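Local atomic coordinates of D-lactate dehydrogenase (Fermentative) (Pseudomonas aeruginosa, PDB entry 5Z20), a protein that probably catalyses the NADH-dependent, reversible reduction of pyruvate to D-lactate in fermentation, as a member of the D-isomer specific 2-hydroxyacid dehydrogenase family. Residues B[62-67]-B[83-88]; B[184-189]-B[198-203]; B[274-279]-B[292-297]; B[131-136]-B[154-159]. One frame throughout, in Å; residues are numbered along the deposited sequence.

Contact 1 of 4, residues B[62-67]-B[83-88]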
loop_
_atom_site.group_PDB
_atom_site.type_symbol
_atom_site.label_atom_id
_atom_site.label_comp_id
_atom_site.label_asym_id
_atom_site.label_seq_id
_atom_site.Cartn_x
_atom_site.Cartn_y
_atom_site.Cartn_z
ATOM N N GLU B 62 24.680 31.143 -20.954
ATOM C CA GLU B 62 25.523 31.872 -20.042
ATOM C C GLU B 62 25.394 31.408 -18.613
ATOM O O GLU B 62 26.357 31.482 -17.867
ATOM C CB GLU B 62 25.235 33.389 -20.114
ATOM C CG GLU B 62 25.852 34.011 -21.343
ATOM C CD GLU B 62 26.264 35.440 -21.145
ATOM O OE1 GLU B 62 25.673 36.117 -20.283
ATOM O OE2 GLU B 62 27.182 35.858 -21.897
ATOM N N VAL B 63 24.175 31.028 -18.245
ATOM C CA VAL B 63 23.875 30.610 -16.902
ATOM C C VAL B 63 23.281 29.241 -16.908
ATOM O O VAL B 63 22.315 28.939 -17.657
ATOM C CB VAL B 63 22.866 31.580 -16.220
ATOM C CG1 VAL B 63 22.629 31.167 -14.792
ATOM C CG2 VAL B 63 23.414 33.017 -16.234
ATOM N N VAL B 64 23.793 28.429 -16.008
ATOM C CA VAL B 64 23.256 27.104 -15.782
ATOM C C VAL B 64 22.774 27.032 -14.348
ATOM O O VAL B 64 23.491 27.409 -13.435
ATOM C CB VAL B 64 24.336 26.055 -16.070
ATOM C CG1 VAL B 64 23.988 24.722 -15.514
ATOM C CG2 VAL B 64 24.511 25.914 -17.589
ATOM N N CYS B 65 21.539 26.555 -14.171
ATOM C CA CYS B 65 20.956 26.349 -12.828
ATOM C C CYS B 65 20.849 24.875 -12.518
ATOM O O CYS B 65 20.165 24.101 -13.250
ATOM C CB CYS B 65 19.599 26.958 -12.737
ATOM S SG CYS B 65 18.880 26.799 -11.068
ATOM N N ALA B 66 21.587 24.454 -11.492
ATOM C CA ALA B 66 21.727 23.053 -11.141
ATOM C C ALA B 66 21.162 22.766 -9.763
ATOM O O ALA B 66 21.133 23.657 -8.877
ATOM C CB ALA B 66 23.185 22.670 -11.145
ATOM N N PHE B 67 20.851 21.482 -9.570
ATOM C CA PHE B 67 20.342 20.992 -8.313
ATOM C C PHE B 67 21.310 19.993 -7.733
ATOM O O PHE B 67 22.392 19.765 -8.282
ATOM C CB PHE B 67 18.899 20.496 -8.486
ATOM C CG PHE B 67 18.172 20.238 -7.198
ATOM C CD1 PHE B 67 18.161 21.161 -6.167
ATOM C CD2 PHE B 67 17.474 19.058 -7.026
ATOM C CE1 PHE B 67 17.474 20.914 -4.983
ATOM C CE2 PHE B 67 16.784 18.806 -5.874
ATOM C CZ PHE B 67 16.774 19.724 -4.843
ATOM N N GLY B 83 31.802 25.770 -23.355
ATOM C CA GLY B 83 30.611 25.935 -24.188
ATOM C C GLY B 83 30.033 27.333 -24.053
ATOM O O GLY B 83 28.958 27.607 -24.603
ATOM N N GLY B 84 30.671 28.199 -23.289
ATOM C CA GLY B 84 30.202 29.593 -23.102
ATOM C C GLY B 84 29.525 29.928 -21.743
ATOM O O GLY B 84 29.078 31.063 -21.523
ATOM N N THR B 85 29.400 28.952 -20.837
ATOM C CA THR B 85 28.672 29.188 -19.585
ATOM C C THR B 85 29.553 30.034 -18.664
ATOM O O THR B 85 30.694 29.717 -18.506
ATOM C CB THR B 85 28.292 27.858 -18.902
ATOM O OG1 THR B 85 27.368 27.143 -19.760
ATOM C CG2 THR B 85 27.649 28.132 -17.547
ATOM N N ARG B 86 28.971 31.042 -18.062
ATOM C CA ARG B 86 29.707 31.970 -17.281
ATOM C C ARG B 86 29.365 31.978 -15.807
ATOM O O ARG B 86 30.147 32.428 -15.024
ATOM C CB ARG B 86 29.575 33.334 -17.916
ATOM C CG ARG B 86 30.355 33.432 -19.211
ATOM C CD ARG B 86 30.105 34.725 -19.951
ATOM N NE ARG B 86 30.586 35.844 -19.180
ATOM C CZ ARG B 86 29.998 37.025 -19.115
ATOM N NH1 ARG B 86 28.894 37.265 -19.789
ATOM N NH2 ARG B 86 30.528 37.968 -18.373
ATOM N N LEU B 87 28.213 31.432 -15.447
ATOM C CA LEU B 87 27.734 31.380 -14.037
ATOM C C LEU B 87 27.018 30.067 -13.759
ATOM O O LEU B 87 26.216 29.594 -14.554
ATOM C CB LEU B 87 26.753 32.486 -13.763
ATOM C CG LEU B 87 26.092 32.529 -12.382
ATOM C CD1 LEU B 87 27.144 32.846 -11.318
ATOM C CD2 LEU B 87 24.988 33.550 -12.343
ATOM N N VAL B 88 27.367 29.479 -12.630
ATOM C CA VAL B 88 26.670 28.307 -12.129
ATOM C C VAL B 88 25.833 28.701 -10.921
ATOM O O VAL B 88 26.369 29.131 -9.913
ATOM C CB VAL B 88 27.654 27.249 -11.725
ATOM C CG1 VAL B 88 26.939 26.094 -11.064
ATOM C CG2 VAL B 88 28.368 26.765 -12.968
#
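Glu62 O takes two backbone bonds from the neighbouring segment. Arg86 N reaches Glu62 O at 2.7 Å, and Leu87 N reaches the same Glu62 O at 3.1 Å. Val64 N then donates to Leu87 O over 3.1 Å, which sets the parallel register of Val63 beside Leu87 and Val64 beside Val88. Two CA-H...O contacts, Val63 CA to Leu87 O and Val88 CA to Val64 O, accompany these bonds.

The charged pair lies at the start of the ladder. Glu62 and Arg86 run side by side, and Glu62 OE2 forms a salt bridge with Arg86 NH1 at 3.1 Å. The oxygen sits at the edge of the guanidinium, in its plane. Carboxylate and guanidinium planes are 75° apart, and Arg86 NH1 meets OE2 from above the carboxylate plane.

Among apolar contacts, Val63 CG1 and Leu87 CD2 are 4.2 Å apart. Val64 CG2 lies 3.8 Å from Thr85 CG2, the side chains crossing at about a right angle, while Thr85 OG1 bonds to Phe61 O.

This is a beta-alpha-beta crossover: strand 63-66, helix 74-82, then strand 87-90. Gly84 ends the helix in a Schellman motif. Strand 18-21 flanks 63-66 on its other edge, and Trp334 of helix 317-335 touches Glu62, Arg86 and Leu87.

Contact 2 of 4, residues B[184-189]-B[198-203]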
loop_
_atom_site.group_PDB
_atom_site.type_symbol
_atom_site.label_atom_id
_atom_site.label_comp_id
_atom_site.label_asym_id
_atom_site.label_seq_id
_atom_site.Cartn_x
_atom_site.Cartn_y
_atom_site.Cartn_z
ATOM N N CYS B 184 12.597 17.846 25.141
ATOM C CA CYS B 184 13.737 16.951 25.003
ATOM C C CYS B 184 15.028 17.581 25.609
ATOM O O CYS B 184 15.175 18.811 25.704
ATOM C CB CYS B 184 14.043 16.713 23.513
ATOM S SG CYS B 184 12.666 15.818 22.727
ATOM N N GLU B 185 15.962 16.740 25.986
ATOM C CA GLU B 185 17.271 17.223 26.446
ATOM C C GLU B 185 18.186 17.266 25.226
ATOM O O GLU B 185 18.394 16.221 24.579
ATOM C CB GLU B 185 17.786 16.245 27.482
ATOM C CG GLU B 185 19.175 16.597 27.981
ATOM C CD GLU B 185 19.697 15.656 29.069
ATOM O OE1 GLU B 185 18.984 14.756 29.572
ATOM O OE2 GLU B 185 20.842 15.813 29.426
ATOM N N LEU B 186 18.791 18.404 24.942
ATOM C CA LEU B 186 19.618 18.481 23.752
ATOM C C LEU B 186 21.105 18.302 23.949
ATOM O O LEU B 186 21.728 18.970 24.776
ATOM C CB LEU B 186 19.377 19.821 23.064
ATOM C CG LEU B 186 18.082 19.901 22.269
ATOM C CD1 LEU B 186 17.607 21.343 22.220
ATOM C CD2 LEU B 186 18.313 19.343 20.875
ATOM N N LEU B 187 21.664 17.413 23.140
ATOM C CA LEU B 187 23.092 17.197 23.099
ATOM C C LEU B 187 23.559 17.598 21.728
ATOM O O LEU B 187 22.784 17.466 20.761
ATOM C CB LEU B 187 23.371 15.729 23.343
ATOM C CG LEU B 187 22.714 15.134 24.596
ATOM C CD1 LEU B 187 23.123 13.688 24.722
ATOM C CD2 LEU B 187 23.096 15.906 25.840
ATOM N N ALA B 188 24.771 18.127 21.637
ATOM C CA ALA B 188 25.273 18.705 20.419
ATOM C C ALA B 188 26.715 18.391 20.168
ATOM O O ALA B 188 27.528 18.430 21.077
ATOM C CB ALA B 188 25.070 20.234 20.406
ATOM N N TYR B 189 27.040 18.195 18.906
ATOM C CA TYR B 189 28.377 18.090 18.495
ATOM C C TYR B 189 28.558 18.932 17.257
ATOM O O TYR B 189 27.820 18.811 16.247
ATOM C CB TYR B 189 28.721 16.668 18.227
ATOM C CG TYR B 189 30.026 16.518 17.508
ATOM C CD1 TYR B 189 31.248 16.725 18.179
ATOM C CD2 TYR B 189 30.053 16.224 16.167
ATOM C CE1 TYR B 189 32.447 16.639 17.513
ATOM C CE2 TYR B 189 31.248 16.139 15.483
ATOM C CZ TYR B 189 32.430 16.331 16.167
ATOM O OH TYR B 189 33.592 16.217 15.492
ATOM N N GLN B 198 23.792 26.668 23.435
ATOM C CA GLN B 198 23.900 26.626 24.903
ATOM C C GLN B 198 22.847 27.457 25.516
ATOM O O GLN B 198 22.188 27.003 26.465
ATOM C CB GLN B 198 25.236 27.133 25.398
ATOM C CG GLN B 198 26.324 26.104 25.220
ATOM C CD GLN B 198 27.672 26.738 24.875
ATOM O OE1 GLN B 198 27.747 27.788 24.241
ATOM N NE2 GLN B 198 28.735 26.080 25.273
ATOM N N ALA B 199 22.626 28.661 24.948
ATOM C CA ALA B 199 21.571 29.536 25.501
ATOM C C ALA B 199 20.227 28.823 25.522
ATOM O O ALA B 199 19.397 29.075 26.359
ATOM C CB ALA B 199 21.456 30.852 24.723
ATOM N N LEU B 200 20.068 27.926 24.579
ATOM C CA LEU B 200 18.870 27.164 24.411
ATOM C C LEU B 200 18.702 26.067 25.464
ATOM O O LEU B 200 17.657 25.513 25.627
ATOM C CB LEU B 200 18.892 26.587 23.010
ATOM C CG LEU B 200 17.620 26.089 22.387
ATOM C CD1 LEU B 200 17.310 24.785 23.048
ATOM C CD2 LEU B 200 16.477 27.049 22.601
ATOM N N GLY B 201 19.745 25.781 26.202
ATOM C CA GLY B 201 19.777 24.582 27.090
ATOM C C GLY B 201 20.520 23.386 26.500
ATOM O O GLY B 201 20.645 22.369 27.146
ATOM N N GLY B 202 21.123 23.535 25.328
ATOM C CA GLY B 202 21.894 22.390 24.753
ATOM C C GLY B 202 23.322 22.266 25.324
ATOM O O GLY B 202 23.853 23.221 25.816
ATOM N N ARG B 203 23.859 21.054 25.360
ATOM C CA ARG B 203 25.119 20.775 25.931
ATOM C C ARG B 203 26.009 20.167 24.858
ATOM O O ARG B 203 25.637 19.145 24.275
ATOM C CB ARG B 203 24.939 19.806 27.044
ATOM C CG ARG B 203 26.294 19.362 27.576
ATOM C CD ARG B 203 26.118 18.647 28.940
ATOM N NE ARG B 203 25.428 17.347 28.839
ATOM C CZ ARG B 203 26.022 16.186 28.558
ATOM N NH1 ARG B 203 27.327 16.103 28.298
ATOM N NH2 ARG B 203 25.321 15.067 28.541
#
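Leu186 and Gly202 bring their backbones together where a parallel bridge begins, with Leu187 paired to Arg203. Arg203 N donates to Leu186 O at 3.0 Å. Ala188 N donates to Arg203 O, also at 3.0 Å. Both donors are tilted about 30° from the carbonyl planes they meet. The CA-H groups of Gly202 and Leu187 add contacts to the same two oxygens. Gly201 has positive phi and closes the preceding helix in a Schellman motif, after which the chain enters strand 203-204.

Two side-chain pairs flank the bridge. Leu186 CD1 meets Leu200 CD1 at 3.6 Å, methyl to methyl. On the Leu187 face, Leu187 and Arg203 lie side by side and point the same way. Leu187 CD2 comes within 3.6 Å of Arg203 NH2. The arginine chain bends at chi3 (68°), which brings the guanidinium back beside Leu187 CD2. NH2 also forms a salt bridge with Glu213.

The contact belongs to the beta-alpha-beta unit of strand 185-189, helix 195-199 and strand 203-204, at one edge of the Rossmann-type sheet. Strand 185-189 leads straight to Asp190, which binds NADH, and Tyr189 touches the coenzyme. Strand 162-166 borders 185-189 on its other side. Helix 170-181 packs on Leu186 and Leu200, and helix 207-213 against Leu187.

Contact 3 of 4, residues B[274-279]-B[292-297]. With NAI (1,4-dihydronicotinamide adenine dinucleotide), chain L.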
loop_
_atom_site.group_PDB
_atom_site.type_symbol
_atom_site.label_atom_id
_atom_site.label_comp_id
_atom_site.label_asym_id
_atom_site.label_seq_id
_atom_site.Cartn_x
_atom_site.Cartn_y
_atom_site.Cartn_z
ATOM N N ASP B 274 15.978 11.072 4.457
ATOM C CA ASP B 274 15.484 11.886 3.328
ATOM C C ASP B 274 16.500 11.860 2.172
ATOM O O ASP B 274 16.287 12.490 1.169
ATOM C CB ASP B 274 15.223 13.311 3.796
ATOM C CG ASP B 274 14.533 14.143 2.782
ATOM O OD1 ASP B 274 13.486 13.660 2.249
ATOM O OD2 ASP B 274 15.033 15.249 2.415
ATOM N N VAL B 275 17.641 11.202 2.387
ATOM C CA VAL B 275 18.763 11.189 1.487
ATOM C C VAL B 275 19.420 9.831 1.486
ATOM O O VAL B 275 19.315 9.058 2.443
ATOM C CB VAL B 275 19.836 12.242 1.837
ATOM C CG1 VAL B 275 19.240 13.633 1.668
ATOM C CG2 VAL B 275 20.376 12.054 3.256
ATOM N N TYR B 276 20.070 9.535 0.393
ATOM C CA TYR B 276 20.724 8.232 0.218
ATOM C C TYR B 276 21.990 8.414 -0.649
ATOM O O TYR B 276 21.971 9.145 -1.660
ATOM C CB TYR B 276 19.736 7.189 -0.382
ATOM C CG TYR B 276 20.364 5.848 -0.631
ATOM C CD1 TYR B 276 20.861 5.057 0.435
ATOM C CD2 TYR B 276 20.552 5.377 -1.919
ATOM C CE1 TYR B 276 21.523 3.853 0.197
ATOM C CE2 TYR B 276 21.180 4.167 -2.169
ATOM C CZ TYR B 276 21.668 3.407 -1.107
ATOM O OH TYR B 276 22.326 2.258 -1.330
ATOM N N GLU B 277 23.033 7.673 -0.326
ATOM C CA GLU B 277 24.323 7.856 -0.974
ATOM C C GLU B 277 24.284 7.685 -2.470
ATOM O O GLU B 277 24.871 8.506 -3.184
ATOM C CB GLU B 277 25.356 6.949 -0.350
ATOM C CG GLU B 277 26.746 7.060 -0.949
ATOM C CD GLU B 277 27.854 6.535 -0.012
ATOM O OE1 GLU B 277 27.602 5.999 1.086
ATOM O OE2 GLU B 277 29.002 6.658 -0.398
ATOM N N GLU B 278 23.594 6.681 -2.981
ATOM C CA GLU B 278 23.513 6.496 -4.427
ATOM C C GLU B 278 22.218 7.052 -4.949
ATOM O O GLU B 278 21.633 6.503 -5.847
ATOM C CB GLU B 278 23.620 5.024 -4.829
ATOM C CG GLU B 278 24.796 4.262 -4.208
ATOM C CD GLU B 278 26.138 4.927 -4.479
ATOM O OE1 GLU B 278 26.298 5.570 -5.550
ATOM O OE2 GLU B 278 26.993 4.871 -3.590
ATOM N N GLU B 279 21.740 8.158 -4.416
ATOM C CA GLU B 279 20.433 8.636 -4.885
ATOM C C GLU B 279 20.472 9.313 -6.248
ATOM O O GLU B 279 19.403 9.530 -6.846
ATOM C CB GLU B 279 19.832 9.620 -3.879
ATOM C CG GLU B 279 20.566 10.944 -3.752
ATOM C CD GLU B 279 19.858 11.878 -2.787
ATOM O OE1 GLU B 279 19.949 11.641 -1.562
ATOM O OE2 GLU B 279 19.273 12.899 -3.286
ATOM N N LEU B 292 14.568 -2.192 -8.948
ATOM C CA LEU B 292 15.544 -1.324 -8.333
ATOM C C LEU B 292 16.903 -2.004 -8.308
ATOM O O LEU B 292 17.009 -3.117 -7.798
ATOM C CB LEU B 292 15.035 -1.004 -6.944
ATOM C CG LEU B 292 15.812 0.044 -6.151
ATOM C CD1 LEU B 292 15.660 1.377 -6.867
ATOM C CD2 LEU B 292 15.251 0.139 -4.750
ATOM N N GLN B 293 17.921 -1.400 -8.921
ATOM C CA GLN B 293 19.255 -2.032 -8.987
ATOM C C GLN B 293 20.000 -2.051 -7.637
ATOM O O GLN B 293 20.741 -2.963 -7.354
ATOM C CB GLN B 293 20.162 -1.362 -10.038
ATOM C CG GLN B 293 19.671 -1.539 -11.468
ATOM C CD GLN B 293 19.605 -3.001 -11.859
ATOM O OE1 GLN B 293 20.462 -3.792 -11.497
ATOM N NE2 GLN B 293 18.540 -3.374 -12.557
ATOM N N ASP B 294 19.780 -1.047 -6.808
ATOM C CA ASP B 294 20.624 -0.853 -5.617
ATOM C C ASP B 294 20.177 -1.747 -4.454
ATOM O O ASP B 294 19.088 -1.578 -3.899
ATOM C CB ASP B 294 20.527 0.607 -5.226
ATOM C CG ASP B 294 21.509 0.963 -4.121
ATOM O OD1 ASP B 294 21.525 0.367 -3.048
ATOM O OD2 ASP B 294 22.297 1.840 -4.343
ATOM N N ASP B 295 20.988 -2.763 -4.181
ATOM C CA ASP B 295 20.646 -3.785 -3.206
ATOM C C ASP B 295 20.416 -3.234 -1.824
ATOM O O ASP B 295 19.532 -3.673 -1.091
ATOM C CB ASP B 295 21.759 -4.837 -3.121
ATOM C CG ASP B 295 21.875 -5.691 -4.371
ATOM O OD1 ASP B 295 20.887 -5.815 -5.128
ATOM O OD2 ASP B 295 22.973 -6.251 -4.584
ATOM N N VAL B 296 21.255 -2.279 -1.471
ATOM C CA VAL B 296 21.283 -1.747 -0.139
ATOM C C VAL B 296 20.019 -0.904 0.074
ATOM O O VAL B 296 19.322 -1.081 1.085
ATOM C CB VAL B 296 22.570 -0.915 0.079
ATOM C CG1 VAL B 296 22.482 -0.055 1.320
ATOM C CG2 VAL B 296 23.774 -1.894 0.190
ATOM N N LEU B 297 19.679 -0.074 -0.898
ATOM C CA LEU B 297 18.421 0.722 -0.766
ATOM C C LEU B 297 17.206 -0.203 -0.723
ATOM O O LEU B 297 16.318 -0.032 0.095
ATOM C CB LEU B 297 18.254 1.687 -1.892
ATOM C CG LEU B 297 17.039 2.616 -1.768
ATOM C CD1 LEU B 297 17.037 3.419 -0.518
ATOM C CD2 LEU B 297 17.015 3.556 -2.954
HETATM P PA NAI L . 25.227 25.460 7.935
HETATM O O1A NAI L . 26.436 25.650 7.242
HETATM O O2A NAI L . 24.469 26.572 8.439
HETATM O O5B NAI L . 25.584 24.552 9.111
HETATM C C5B NAI L . 26.338 23.396 9.026
HETATM C C4B NAI L . 26.862 23.084 10.404
HETATM O O4B NAI L . 27.569 21.865 10.372
HETATM C C3B NAI L . 27.766 24.178 10.984
HETATM O O3B NAI L . 27.573 24.478 12.348
HETATM C C2B NAI L . 29.076 23.490 10.864
HETATM O O2B NAI L . 30.085 23.913 11.742
HETATM C C1B NAI L . 28.727 22.042 11.112
HETATM N N9A NAI L . 29.844 21.179 10.717
HETATM C C8A NAI L . 30.737 21.451 9.778
HETATM N N7A NAI L . 31.631 20.526 9.676
HETATM C C5A NAI L . 31.350 19.615 10.555
HETATM C C6A NAI L . 31.950 18.342 10.944
HETATM N N6A NAI L . 33.040 17.901 10.339
HETATM N N1A NAI L . 31.356 17.661 11.909
HETATM C C2A NAI L . 30.285 18.134 12.508
HETATM N N3A NAI L . 29.693 19.270 12.198
HETATM C C4A NAI L . 30.174 20.050 11.261
HETATM O O3 NAI L . 24.416 24.534 6.973
HETATM P PN NAI L . 22.883 24.240 6.998
HETATM O O1N NAI L . 22.230 25.306 6.344
HETATM O O2N NAI L . 22.513 23.898 8.318
HETATM O O5D NAI L . 22.923 23.005 6.103
HETATM C C5D NAI L . 23.190 21.723 6.582
HETATM C C4D NAI L . 23.215 20.674 5.481
HETATM O O4D NAI L . 21.988 20.027 5.265
HETATM C C3D NAI L . 23.636 21.165 4.123
HETATM O O3D NAI L . 25.028 21.133 3.945
HETATM C C2D NAI L . 22.945 20.209 3.180
HETATM O O2D NAI L . 23.778 19.163 2.769
HETATM C C1D NAI L . 21.821 19.611 3.966
HETATM N N1N NAI L . 20.551 20.035 3.418
HETATM C C2N NAI L . 19.653 19.125 3.112
HETATM C C3N NAI L . 18.416 19.453 2.601
HETATM C C7N NAI L . 17.405 18.377 2.264
HETATM O O7N NAI L . 16.575 18.575 1.468
HETATM N N7N NAI L . 17.404 17.213 2.818
HETATM C C4N NAI L . 18.172 20.798 2.358
HETATM C C5N NAI L . 19.126 21.732 2.664
HETATM C C6N NAI L . 20.313 21.315 3.208
#
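Tyr276 and Asp294 point at each other from opposite directions. The phenol OH of Tyr276 donates to Asp294 OD1 at 2.7 Å, arriving on the syn side but 32° out of the carboxylate plane. Ring and carboxylate are turned 74° apart, and Asp294 OD2 lies at the ring edge, 3.4 Å from Tyr276 CE2. Leu297 CB lies over one face of the Tyr276 ring, toward its rim, in a CH-pi contact 4.2 Å from the centroid. Val296 CG1 sits near the hydroxyl edge, 3.5 Å from Tyr276 OH. With CG anti to the backbone N (chi1 178°), the tyrosine extends toward this helix start.

Asp294 is the N-cap of helix 295-302, and Asp294 OD1 also accepts Leu297 N at 2.9 Å. Both donors approach from the same face of the carboxylate. At the other end of the loop, Asp274 OD2 accepts the nicotinamide amide N7N of NADH at 3.1 Å. Tyr276 N is held by Glu279 OE1. The two donors on OD1, together with the helix N-terminus, would probably favour a charged Asp294 carboxylate.

Contact 4 of 4, residues B[131-136]-B[154-159]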
loop_
_atom_site.group_PDB
_atom_site.type_symbol
_atom_site.label_atom_id
_atom_site.label_comp_id
_atom_site.label_asym_id
_atom_site.label_seq_id
_atom_site.Cartn_x
_atom_site.Cartn_y
_atom_site.Cartn_z
ATOM N N THR B 131 6.666 9.991 12.690
ATOM C CA THR B 131 6.154 8.920 11.913
ATOM C C THR B 131 6.744 7.590 12.355
ATOM O O THR B 131 6.021 6.618 12.520
ATOM C CB THR B 131 6.492 9.066 10.398
ATOM O OG1 THR B 131 5.974 10.306 9.955
ATOM C CG2 THR B 131 5.717 8.003 9.652
ATOM N N LEU B 132 8.060 7.555 12.518
ATOM C CA LEU B 132 8.729 6.347 13.030
ATOM C C LEU B 132 8.216 6.011 14.400
ATOM O O LEU B 132 7.927 4.823 14.706
ATOM C CB LEU B 132 10.249 6.525 13.067
ATOM C CG LEU B 132 10.895 6.524 11.651
ATOM C CD1 LEU B 132 12.256 7.159 11.657
ATOM C CD2 LEU B 132 10.990 5.095 11.148
ATOM N N ASN B 133 8.173 7.011 15.270
ATOM C CA ASN B 133 7.854 6.760 16.689
ATOM C C ASN B 133 6.425 6.176 16.870
ATOM O O ASN B 133 6.253 5.121 17.436
ATOM C CB ASN B 133 7.972 8.092 17.405
ATOM C CG ASN B 133 7.682 8.024 18.907
ATOM O OD1 ASN B 133 6.968 7.181 19.401
ATOM N ND2 ASN B 133 8.221 8.970 19.616
ATOM N N ARG B 134 5.443 6.822 16.255
ATOM C CA ARG B 134 4.078 6.371 16.351
ATOM C C ARG B 134 3.614 5.447 15.225
ATOM O O ARG B 134 2.451 5.084 15.149
ATOM C CB ARG B 134 3.172 7.596 16.445
ATOM C CG ARG B 134 3.643 8.691 17.439
ATOM C CD ARG B 134 3.885 8.174 18.838
ATOM N NE ARG B 134 2.576 7.790 19.382
ATOM C CZ ARG B 134 1.918 8.487 20.302
ATOM N NH1 ARG B 134 2.396 9.642 20.775
ATOM N NH2 ARG B 134 0.743 8.060 20.718
ATOM N N ARG B 135 4.542 5.081 14.346
ATOM C CA ARG B 135 4.243 4.157 13.258
ATOM C C ARG B 135 3.100 4.641 12.392
ATOM O O ARG B 135 2.213 3.867 12.030
ATOM C CB ARG B 135 3.913 2.774 13.837
ATOM C CG ARG B 135 5.118 1.994 14.348
ATOM C CD ARG B 135 5.508 2.378 15.769
ATOM N NE ARG B 135 6.235 1.293 16.428
ATOM C CZ ARG B 135 7.223 1.465 17.302
ATOM N NH1 ARG B 135 7.617 2.685 17.641
ATOM N NH2 ARG B 135 7.821 0.411 17.839
ATOM N N LEU B 136 3.126 5.925 12.056
ATOM C CA LEU B 136 2.009 6.518 11.411
ATOM C C LEU B 136 1.850 6.002 9.976
ATOM O O LEU B 136 0.754 5.909 9.473
ATOM C CB LEU B 136 2.105 8.047 11.397
ATOM C CG LEU B 136 2.161 8.719 12.780
ATOM C CD1 LEU B 136 2.367 10.223 12.640
ATOM C CD2 LEU B 136 0.858 8.451 13.551
ATOM N N THR B 154 2.916 0.724 19.337
ATOM C CA THR B 154 3.234 1.457 20.559
ATOM C C THR B 154 4.448 2.281 20.374
ATOM O O THR B 154 5.484 1.792 20.043
ATOM C CB THR B 154 3.328 0.549 21.752
ATOM O OG1 THR B 154 2.070 -0.096 21.947
ATOM C CG2 THR B 154 3.608 1.343 23.087
ATOM N N GLY B 155 4.354 3.600 20.599
ATOM C CA GLY B 155 5.570 4.443 20.522
ATOM C C GLY B 155 6.208 4.786 21.850
ATOM O O GLY B 155 6.099 4.017 22.832
ATOM N N PHE B 156 6.828 5.965 21.882
ATOM C CA PHE B 156 7.442 6.464 23.080
ATOM C C PHE B 156 7.250 7.952 23.183
ATOM O O PHE B 156 7.239 8.662 22.181
ATOM C CB PHE B 156 8.963 6.090 23.168
ATOM C CG PHE B 156 9.819 6.639 22.055
ATOM C CD1 PHE B 156 9.908 5.978 20.828
ATOM C CD2 PHE B 156 10.507 7.823 22.207
ATOM C CE1 PHE B 156 10.744 6.443 19.836
ATOM C CE2 PHE B 156 11.286 8.319 21.166
ATOM C CZ PHE B 156 11.440 7.609 19.998
ATOM N N ASP B 157 7.192 8.464 24.391
ATOM C CA ASP B 157 7.105 9.947 24.597
ATOM C C ASP B 157 8.437 10.581 24.221
ATOM O O ASP B 157 9.494 10.096 24.645
ATOM C CB ASP B 157 6.810 10.273 26.082
ATOM C CG ASP B 157 5.376 9.883 26.497
ATOM O OD1 ASP B 157 4.606 9.403 25.640
ATOM O OD2 ASP B 157 4.998 10.088 27.657
ATOM N N LEU B 158 8.382 11.660 23.460
ATOM C CA LEU B 158 9.562 12.403 23.115
ATOM C C LEU B 158 10.034 13.224 24.325
ATOM O O LEU B 158 11.238 13.413 24.550
ATOM C CB LEU B 158 9.252 13.377 21.968
ATOM C CG LEU B 158 9.646 13.145 20.499
ATOM C CD1 LEU B 158 10.250 11.791 20.132
ATOM C CD2 LEU B 158 8.553 13.579 19.530
ATOM N N HIS B 159 9.065 13.740 25.092
ATOM C CA HIS B 159 9.313 14.489 26.293
ATOM C C HIS B 159 10.313 13.750 27.200
ATOM O O HIS B 159 10.132 12.591 27.501
ATOM C CB HIS B 159 7.980 14.640 26.996
ATOM C CG HIS B 159 8.055 15.164 28.384
ATOM N ND1 HIS B 159 7.532 14.460 29.452
ATOM C CD2 HIS B 159 8.466 16.355 28.865
ATOM C CE1 HIS B 159 7.659 15.184 30.546
ATOM N NE2 HIS B 159 8.219 16.337 30.213
HETATM O O HOH W 1 5.113 10.289 21.079
#
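The C-terminal end of helix 118-134 packs here on the loop that leads into strand 162-166 of the Rossmann-type coenzyme domain. The side-chain amide of Asn133 acts like a backbone peptide and grips Phe156 twice: Asn133 OD1 accepts Phe156 N at 2.8 Å, and Asn133 ND2 donates to Phe156 O at 2.8 Å. The amide also stacks on the Phe156 ring, with the planes 14° apart and ND2 about 3.3 Å above the ring centre. Phe156 takes chi1 61°, with CG between its backbone N and carbonyl carbon, which folds the ring under that amide. Leu158 CD1 touches Asn133 ND2 at 3.5 Å. Gly155 CA lies close against Asn133 O, at 3.2 Å.

Arg135 leaves the helix with positive phi. Arg135 NH1 donates to Asn133 O at 2.8 Å and is also bonded to Tyr270 OH, while Arg135 NE bonds to Gly152 O. Another copy of the protein, the third subunit, covers this region: its Ala313 O bonds to Arg134 NH2, and its Ser117 and Thr316 to Asp157. A water joins Arg134 NH1 to Phe156 O. Over one face of the Arg135 guanidinium lies Thr154 O, 3.3 Å from Arg135 CZ.

How the contacts relate
Along the chain the order is contact 1, contact 4, contact 2, contact 3. Contact 1 lies in the five-stranded parallel sheet; its centre is about 41 Å from that of contact 2 and 45 Å from that of contact 4. Contact 3 is nearest to it, with nearest atoms about 7 Å apart. The other three belong to the seven-stranded NAD-binding part. Contact 2 lies at the edge formed by strand 203-204. Contact 3 follows strand 268-273 toward the opposite edge, with centres about 32 Å apart. Contacts 2 and 4 touch, through Cys184 SG and Leu158 O at 3.3 Å. Contacts 3 and 4 both meet the third subunit. Contact 3 also reaches the second, so the coenzyme-holding domain also carries subunit packing.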